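Local coordinates for protein dimethyl-sulfide monooxygenase (Hyphomicrobium sulfonivorans, PDB 6AK1) that oxidises dimethyl sulfide to methanethiol and formaldehyde as the large subunit of a two-component, FMN- and NADH-dependent monooxygenase, at residues 194-200 with 456-462; 258-262 with 272-277. All blocks are in the same frame, centred on the assembly; numbering follows the deposited sequence.

Contact 1. Residues 194-200 with 456-462; sequences SKVHPIN and YVGKESV
The backbone O of Glu460 is gripped twice: by ND1 of His197 at 3.0 Å and by a water (HOH 1) at 2.6 Å that also donates to Pro198 O. This is where the irregular C-terminal chain of a luciferase-like TIM-barrel protein, in a segment that opens with a type II beta turn from Tyr456 to Lys459, lies against the loop between strands 189-191 and 201-202. The ND1 bond is fairly straight at the hydrogen (155°) and leaves in the imidazole plane, but it meets the Glu460 carbonyl from above that group's plane. Glu177 takes NE2, so both ring nitrogens are engaged and the ring is held against rotation. Over one face of the imidazole lies Tyr456, and Tyr456 CB makes a CH-pi contact 3.9 Å from the centroid of the His197 ring. A leucine in place of His197 would probably take from Glu460 O its imidazole donor and leave Glu177 without its mate. The phenol of Tyr456 runs on past the histidine in the opposite direction, CG anti to its own carbonyl carbon (chi1 -69°), and Tyr456 OH donates to a lone pair of Ile199 O in the carbonyl plane, 2.9 Å away. One residue on from Ser461, Val462 N donates to Val196 O at 3.0 Å, and the two valines lie side by side with Phe211 against both. Glu460, its chain extended, crosses Asn200 at about a right angle. Asn200 ND2 reaches Glu460 OE1 at 3.0 Å from above the carboxylate plane; Glu460 OE2, also salt-bridged to Arg465, shares a second water (HOH 2) with Asn200 OD1 and lies 3.6 Å from Pro198 CG.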
ATOM      1  N   SER A 194      20.613 -23.545 -19.528  1.00 26.44           N
ATOM      2  CA  SER A 194      21.720 -23.634 -18.582  1.00 26.86           C
ATOM      3  C   SER A 194      21.865 -22.375 -17.742  1.00 29.99           C
ATOM      4  O   SER A 194      22.692 -22.355 -16.825  1.00 29.99           O
ATOM      5  CB  SER A 194      23.045 -23.924 -19.301  1.00 26.42           C
ATOM      6  OG  SER A 194      23.518 -22.795 -20.012  1.00 31.88           O
ATOM      7  N   LYS A 195      21.083 -21.335 -18.026  1.00 31.48           N
ATOM      8  CA  LYS A 195      21.062 -20.122 -17.220  1.00 29.75           C
ATOM      9  C   LYS A 195      19.766 -19.978 -16.440  1.00 26.31           C
ATOM     10  O   LYS A 195      19.488 -18.903 -15.904  1.00 25.21           O
ATOM     11  CB  LYS A 195      21.286 -18.895 -18.104  1.00 31.03           C
ATOM     12  CG  LYS A 195      22.746 -18.509 -18.286  1.00 34.56           C
ATOM     13  CD  LYS A 195      23.478 -19.476 -19.158  1.00 36.02           C
ATOM     14  CE  LYS A 195      24.885 -18.963 -19.449  1.00 46.20           C
ATOM     15  NZ  LYS A 195      24.824 -17.593 -20.021  1.00 47.60           N
ATOM     16  N   VAL A 196      18.950 -21.028 -16.399  1.00 26.77           N
ATOM     17  CA  VAL A 196      17.740 -21.082 -15.587  1.00 22.72           C
ATOM     18  C   VAL A 196      17.985 -22.085 -14.469  1.00 25.49           C
ATOM     19  O   VAL A 196      18.502 -23.180 -14.715  1.00 26.45           O
ATOM     20  CB  VAL A 196      16.519 -21.468 -16.438  1.00 20.34           C
ATOM     21  CG1 VAL A 196      15.263 -21.629 -15.565  1.00 19.21           C
ATOM     22  CG2 VAL A 196      16.297 -20.415 -17.516  1.00 19.05           C
ATOM     23  N   HIS A 197      17.616 -21.721 -13.244  1.00 22.29           N
ATOM     24  CA  HIS A 197      18.056 -22.475 -12.086  1.00 24.71           C
ATOM     25  C   HIS A 197      16.856 -22.831 -11.186  1.00 26.21           C
ATOM     26  O   HIS A 197      16.117 -21.930 -10.774  1.00 26.35           O
ATOM     27  CB  HIS A 197      19.093 -21.669 -11.283  1.00 22.36           C
ATOM     28  CG  HIS A 197      20.286 -21.272 -12.099  1.00 27.97           C
ATOM     29  ND1 HIS A 197      21.388 -22.091 -12.256  1.00 27.12           N
ATOM     30  CD2 HIS A 197      20.541 -20.155 -12.823  1.00 27.90           C
ATOM     31  CE1 HIS A 197      22.273 -21.491 -13.035  1.00 29.24           C
ATOM     32  NE2 HIS A 197      21.787 -20.315 -13.390  1.00 31.91           N
ATOM     33  N   PRO A 198      16.660 -24.107 -10.884  1.00 25.68           N
ATOM     34  CA  PRO A 198      15.770 -24.436  -9.760  1.00 24.31           C
ATOM     35  C   PRO A 198      16.296 -23.772  -8.497  1.00 26.37           C
ATOM     36  O   PRO A 198      17.505 -23.740  -8.245  1.00 25.22           O
ATOM     37  CB  PRO A 198      15.832 -25.973  -9.685  1.00 28.43           C
ATOM     38  CG  PRO A 198      17.014 -26.387 -10.517  1.00 32.21           C
ATOM     39  CD  PRO A 198      17.267 -25.292 -11.516  1.00 26.82           C
ATOM     40  N   ILE A 199      15.388 -23.183  -7.715  1.00 23.81           N
ATOM     41  CA  ILE A 199      15.868 -22.450  -6.549  1.00 24.69           C
ATOM     42  C   ILE A 199      16.193 -23.391  -5.397  1.00 26.22           C
ATOM     43  O   ILE A 199      16.916 -22.999  -4.468  1.00 26.84           O
ATOM     44  CB  ILE A 199      14.871 -21.352  -6.122  1.00 24.36           C
ATOM     45  CG1 ILE A 199      13.521 -21.950  -5.709  1.00 23.13           C
ATOM     46  CG2 ILE A 199      14.703 -20.306  -7.250  1.00 20.26           C
ATOM     47  CD1 ILE A 199      12.639 -20.990  -4.926  1.00 24.06           C
ATOM     48  N   ASN A 200      15.698 -24.628  -5.441  1.00 24.41           N
ATOM     49  CA  ASN A 200      16.013 -25.652  -4.438  1.00 28.78           C
ATOM     50  C   ASN A 200      15.783 -25.121  -3.028  1.00 29.67           C
ATOM     51  O   ASN A 200      16.629 -25.240  -2.136  1.00 27.47           O
ATOM     52  CB  ASN A 200      17.447 -26.175  -4.609  1.00 26.29           C
ATOM     53  CG  ASN A 200      17.574 -27.137  -5.782  1.00 27.02           C
ATOM     54  OD1 ASN A 200      16.660 -27.914  -6.062  1.00 31.32           O
ATOM     55  ND2 ASN A 200      18.694 -27.080  -6.475  1.00 24.67           N
ATOM     56  N   TYR A 456      22.768 -17.984  -8.134  1.00 32.51           N
ATOM     57  CA  TYR A 456      22.693 -19.337  -8.672  1.00 32.93           C
ATOM     58  C   TYR A 456      23.617 -19.521  -9.865  1.00 33.23           C
ATOM     59  O   TYR A 456      23.580 -20.582 -10.510  1.00 30.71           O
ATOM     60  CB  TYR A 456      21.250 -19.705  -9.044  1.00 27.62           C
ATOM     61  CG  TYR A 456      20.348 -19.863  -7.831  1.00 29.69           C
ATOM     62  CD1 TYR A 456      19.771 -18.754  -7.219  1.00 31.57           C
ATOM     63  CD2 TYR A 456      20.096 -21.110  -7.285  1.00 27.02           C
ATOM     64  CE1 TYR A 456      18.957 -18.888  -6.109  1.00 28.95           C
ATOM     65  CE2 TYR A 456      19.290 -21.256  -6.182  1.00 27.01           C
ATOM     66  CZ  TYR A 456      18.716 -20.142  -5.600  1.00 30.30           C
ATOM     67  OH  TYR A 456      17.902 -20.284  -4.496  1.00 32.47           O
ATOM     68  N   VAL A 457      24.443 -18.514 -10.165  1.00 32.26           N
ATOM     69  CA  VAL A 457      25.437 -18.631 -11.231  1.00 35.73           C
ATOM     70  C   VAL A 457      26.376 -19.778 -10.897  1.00 35.76           C
ATOM     71  O   VAL A 457      26.966 -19.825  -9.812  1.00 39.16           O
ATOM     72  CB  VAL A 457      26.198 -17.309 -11.405  1.00 37.56           C
ATOM     73  CG1 VAL A 457      27.329 -17.470 -12.409  1.00 35.04           C
ATOM     74  CG2 VAL A 457      25.247 -16.204 -11.835  1.00 35.66           C
ATOM     75  N   GLY A 458      26.499 -20.729 -11.813  1.00 38.25           N
ATOM     76  CA  GLY A 458      27.349 -21.870 -11.548  1.00 33.61           C
ATOM     77  C   GLY A 458      26.756 -22.901 -10.620  1.00 33.83           C
ATOM     78  O   GLY A 458      27.445 -23.856 -10.258  1.00 34.01           O
ATOM     79  N   LYS A 459      25.511 -22.734 -10.203  1.00 30.83           N
ATOM     80  CA  LYS A 459      24.827 -23.775  -9.464  1.00 30.96           C
ATOM     81  C   LYS A 459      23.984 -24.585 -10.439  1.00 30.68           C
ATOM     82  O   LYS A 459      23.946 -24.305 -11.641  1.00 29.86           O
ATOM     83  CB  LYS A 459      23.988 -23.174  -8.334  1.00 32.12           C
ATOM     84  CG  LYS A 459      24.813 -22.451  -7.277  1.00 36.56           C
ATOM     85  CD  LYS A 459      24.124 -22.481  -5.920  1.00 43.96           C
ATOM     86  CE  LYS A 459      24.667 -21.406  -4.984  1.00 46.51           C
ATOM     87  NZ  LYS A 459      26.131 -21.531  -4.754  1.00 48.93           N
ATOM     88  N   GLU A 460      23.299 -25.596  -9.910  1.00 30.60           N
ATOM     89  CA  GLU A 460      22.501 -26.498 -10.737  1.00 31.09           C
ATOM     90  C   GLU A 460      21.549 -25.723 -11.643  1.00 30.16           C
ATOM     91  O   GLU A 460      20.857 -24.800 -11.196  1.00 26.89           O
ATOM     92  CB  GLU A 460      21.709 -27.459  -9.848  1.00 30.74           C
ATOM     93  CG  GLU A 460      20.730 -28.345 -10.610  1.00 34.22           C
ATOM     94  CD  GLU A 460      19.703 -29.001  -9.694  1.00 37.87           C
ATOM     95  OE1 GLU A 460      19.891 -28.988  -8.455  1.00 41.68           O
ATOM     96  OE2 GLU A 460      18.693 -29.522 -10.217  1.00 34.47           O
ATOM     97  N   SER A 461      21.527 -26.100 -12.920  1.00 27.78           N
ATOM     98  CA  SER A 461      20.652 -25.503 -13.920  1.00 26.47           C
ATOM     99  C   SER A 461      19.694 -26.554 -14.470  1.00 28.31           C
ATOM    100  O   SER A 461      19.846 -27.758 -14.230  1.00 31.25           O
ATOM    101  CB  SER A 461      21.461 -24.880 -15.066  1.00 28.79           C
ATOM    102  OG  SER A 461      21.943 -25.872 -15.950  1.00 30.88           O
ATOM    103  N   VAL A 462      18.694 -26.090 -15.227  1.00 24.40           N
ATOM    104  CA  VAL A 462      17.755 -27.022 -15.859  1.00 24.41           C
ATOM    105  C   VAL A 462      18.480 -27.934 -16.851  1.00 27.23           C
ATOM    106  O   VAL A 462      18.181 -29.131 -16.951  1.00 30.35           O
ATOM    107  CB  VAL A 462      16.601 -26.250 -16.532  1.00 25.60           C
ATOM    108  CG1 VAL A 462      15.667 -27.190 -17.261  1.00 25.71           C
ATOM    109  CG2 VAL A 462      15.824 -25.442 -15.504  1.00 21.51           C
TER
HETATM  110  O   HOH W   1      20.282 -24.451  -8.658  1.00 24.75           O
HETATM  111  O   HOH W   2      16.421 -29.853  -8.192  1.00 42.48           O

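Contact 2. Residues 258-262 with 272-277; sequences TTDIR and RDSIKI
In one beta-alpha-beta unit of the TIM barrel, made of strand 243-246, helix 251-267 and strand 276-284, the helix turns Thr258, Ile261 and Arg262 onto the start of the next strand and the turn leading into it. The apolar part centres on Ile277, whose CD1 meets CG2 of Ile261 tip to tip at 3.6 Å and also rests on CB of Thr258 at 3.9 Å. Ile275 adds its own CD1 more distantly, and Met244 and Ile246 of the preceding strand continue this layer. The same CD1 of Ile277 sits over the centre of the Arg262 guanidinium, 3.7 Å above its plane, so one methyl group serves both the apolar patch and the flat cation. Arg262 gets there on a chain extended from CG to NE. Its NH1 donates in the guanidinium plane to Arg272 O (3.0 Å, 161° at the hydrogen) and makes a weak bond to Ile275 O, while NH2 turns to Gly390 O and the carboxylate of Asp392. Arg272 packs back from the turn: its chain bends at chi3 (69°) and lays one guanidinium face against CB of Arg262, with Arg272 NH2 3.5 Å from that CB. Glu266 and Asn263, farther along the helix, hold its NH1. The cationic ends go to separate acidic partners, Asp392 and Glu266, which probably offset the like charges and let the two arginines pack closely, while the two carbonyls that accept from Arg262 NH1 probably help hold the turn before the strand.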
ATOM      1  N   THR A 258       9.517   8.193  12.460  1.00 27.06           N
ATOM      2  CA  THR A 258      10.389   8.137  11.285  1.00 25.55           C
ATOM      3  C   THR A 258      11.859   8.050  11.655  1.00 25.85           C
ATOM      4  O   THR A 258      12.639   7.435  10.921  1.00 30.62           O
ATOM      5  CB  THR A 258      10.163   9.349  10.374  1.00 27.85           C
ATOM      6  OG1 THR A 258      10.521  10.569  11.058  1.00 26.48           O
ATOM      7  CG2 THR A 258       8.702   9.403   9.937  1.00 26.80           C
ATOM      8  N   THR A 259      12.260   8.676  12.766  1.00 30.18           N
ATOM      9  CA  THR A 259      13.608   8.473  13.288  1.00 28.13           C
ATOM     10  C   THR A 259      13.827   7.011  13.672  1.00 30.44           C
ATOM     11  O   THR A 259      14.873   6.430  13.354  1.00 28.34           O
ATOM     12  CB  THR A 259      13.848   9.392  14.494  1.00 29.47           C
ATOM     13  OG1 THR A 259      13.753  10.763  14.082  1.00 26.95           O
ATOM     14  CG2 THR A 259      15.217   9.141  15.113  1.00 27.98           C
ATOM     15  N   ASP A 260      12.840   6.394  14.343  1.00 29.81           N
ATOM     16  CA  ASP A 260      12.950   4.977  14.704  1.00 32.44           C
ATOM     17  C   ASP A 260      13.040   4.076  13.474  1.00 30.95           C
ATOM     18  O   ASP A 260      13.860   3.148  13.437  1.00 30.59           O
ATOM     19  CB  ASP A 260      11.771   4.552  15.581  1.00 29.00           C
ATOM     20  CG  ASP A 260      11.898   5.057  17.021  1.00 42.20           C
ATOM     21  OD1 ASP A 260      13.000   5.536  17.387  1.00 39.47           O
ATOM     22  OD2 ASP A 260      10.909   4.960  17.791  1.00 42.74           O
ATOM     23  N   ILE A 261      12.196   4.319  12.464  1.00 31.18           N
ATOM     24  CA  ILE A 261      12.212   3.477  11.266  1.00 33.02           C
ATOM     25  C   ILE A 261      13.574   3.541  10.591  1.00 28.58           C
ATOM     26  O   ILE A 261      14.129   2.512  10.184  1.00 25.21           O
ATOM     27  CB  ILE A 261      11.075   3.880  10.300  1.00 28.58           C
ATOM     28  CG1 ILE A 261       9.738   3.313  10.782  1.00 29.48           C
ATOM     29  CG2 ILE A 261      11.385   3.456   8.863  1.00 26.50           C
ATOM     30  CD1 ILE A 261       8.528   4.016  10.185  1.00 28.82           C
ATOM     31  N   ARG A 262      14.149   4.747  10.485  1.00 27.29           N
ATOM     32  CA  ARG A 262      15.446   4.875   9.822  1.00 31.81           C
ATOM     33  C   ARG A 262      16.587   4.326  10.686  1.00 33.09           C
ATOM     34  O   ARG A 262      17.606   3.885  10.141  1.00 32.79           O
ATOM     35  CB  ARG A 262      15.696   6.335   9.429  1.00 31.69           C
ATOM     36  CG  ARG A 262      14.620   6.911   8.487  1.00 31.06           C
ATOM     37  CD  ARG A 262      15.017   8.250   7.842  1.00 27.62           C
ATOM     38  NE  ARG A 262      13.848   8.978   7.353  1.00 30.39           N
ATOM     39  CZ  ARG A 262      13.253   8.761   6.181  1.00 30.64           C
ATOM     40  NH1 ARG A 262      13.711   7.826   5.352  1.00 28.95           N
ATOM     41  NH2 ARG A 262      12.185   9.472   5.844  1.00 27.85           N
ATOM     42  N   ARG A 272      19.624   5.168   5.834  1.00 33.60           N
ATOM     43  CA  ARG A 272      18.462   5.852   6.386  1.00 36.49           C
ATOM     44  C   ARG A 272      17.496   6.294   5.289  1.00 37.18           C
ATOM     45  O   ARG A 272      16.286   6.388   5.533  1.00 33.27           O
ATOM     46  CB  ARG A 272      18.913   7.045   7.228  1.00 33.84           C
ATOM     47  CG  ARG A 272      19.885   6.660   8.328  1.00 37.47           C
ATOM     48  CD  ARG A 272      20.208   7.837   9.248  1.00 41.73           C
ATOM     49  NE  ARG A 272      19.069   8.246  10.066  1.00 37.60           N
ATOM     50  CZ  ARG A 272      18.680   7.614  11.171  1.00 35.50           C
ATOM     51  NH1 ARG A 272      19.332   6.536  11.590  1.00 37.43           N
ATOM     52  NH2 ARG A 272      17.636   8.050  11.857  1.00 31.53           N
ATOM     53  N   ASP A 273      17.996   6.558   4.082  1.00 29.36           N
ATOM     54  CA  ASP A 273      17.150   6.969   2.972  1.00 35.62           C
ATOM     55  C   ASP A 273      16.759   5.808   2.055  1.00 34.98           C
ATOM     56  O   ASP A 273      16.244   6.042   0.961  1.00 37.09           O
ATOM     57  CB  ASP A 273      17.837   8.082   2.168  1.00 38.73           C
ATOM     58  CG  ASP A 273      19.125   7.626   1.497  1.00 44.44           C
ATOM     59  OD1 ASP A 273      19.689   6.592   1.910  1.00 48.23           O
ATOM     60  OD2 ASP A 273      19.580   8.310   0.549  1.00 55.97           O
ATOM     61  N   SER A 274      16.989   4.566   2.478  1.00 35.37           N
ATOM     62  CA  SER A 274      16.613   3.402   1.684  1.00 31.96           C
ATOM     63  C   SER A 274      15.115   3.140   1.710  1.00 31.48           C
ATOM     64  O   SER A 274      14.595   2.471   0.809  1.00 28.61           O
ATOM     65  CB  SER A 274      17.344   2.155   2.192  1.00 29.59           C
ATOM     66  OG  SER A 274      18.738   2.235   1.926  1.00 37.29           O
ATOM     67  N   ILE A 275      14.419   3.645   2.723  1.00 25.91           N
ATOM     68  CA  ILE A 275      12.985   3.462   2.882  1.00 27.11           C
ATOM     69  C   ILE A 275      12.332   4.819   2.710  1.00 27.83           C
ATOM     70  O   ILE A 275      12.729   5.789   3.366  1.00 30.19           O
ATOM     71  CB  ILE A 275      12.641   2.871   4.261  1.00 26.41           C
ATOM     72  CG1 ILE A 275      13.487   1.625   4.538  1.00 27.35           C
ATOM     73  CG2 ILE A 275      11.145   2.578   4.371  1.00 24.84           C
ATOM     74  CD1 ILE A 275      13.213   0.990   5.910  1.00 24.23           C
ATOM     75  N   LYS A 276      11.341   4.895   1.834  1.00 23.27           N
ATOM     76  CA  LYS A 276      10.543   6.099   1.685  1.00 23.11           C
ATOM     77  C   LYS A 276       9.298   5.929   2.538  1.00 27.39           C
ATOM     78  O   LYS A 276       8.639   4.890   2.469  1.00 28.15           O
ATOM     79  CB  LYS A 276      10.188   6.339   0.221  1.00 29.08           C
ATOM     80  CG  LYS A 276      11.380   6.238  -0.703  1.00 24.66           C
ATOM     81  CD  LYS A 276      12.445   7.251  -0.325  1.00 29.56           C
ATOM     82  CE  LYS A 276      13.765   6.923  -1.015  1.00 33.57           C
ATOM     83  NZ  LYS A 276      14.818   7.945  -0.747  1.00 39.03           N
ATOM     84  N   ILE A 277       9.001   6.926   3.371  1.00 22.86           N
ATOM     85  CA  ILE A 277       7.971   6.805   4.398  1.00 25.12           C
ATOM     86  C   ILE A 277       6.764   7.646   3.985  1.00 26.96           C
ATOM     87  O   ILE A 277       6.876   8.858   3.766  1.00 25.54           O
ATOM     88  CB  ILE A 277       8.506   7.218   5.778  1.00 23.63           C
ATOM     89  CG1 ILE A 277       9.708   6.340   6.158  1.00 21.83           C
ATOM     90  CG2 ILE A 277       7.414   7.114   6.816  1.00 24.61           C
ATOM     91  CD1 ILE A 277      10.343   6.674   7.497  1.00 25.47           C
TER

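Overall arrangement
From the N terminus, the chain builds the first strands and helices of the barrel before reaching 194-200, a peripheral loop; the centre of contact 1 lies about 33 Å from the centre of the chain. It then returns to the barrel, where contact 2 closes a short loop, only nine residues between 258-262 and 272-277, within a single beta-alpha-beta unit. The rest of the barrel and the long C-terminal region follow until 456-462 comes back to 194-200, closing contact 1 across 255 residues. The short closure thus falls wholly within the long one; they do not cross. Their nearest atoms are about 23 Å apart: contact 2 joins neighbouring barrel elements, contact 1 fastens the C-terminal chain to an outlying loop.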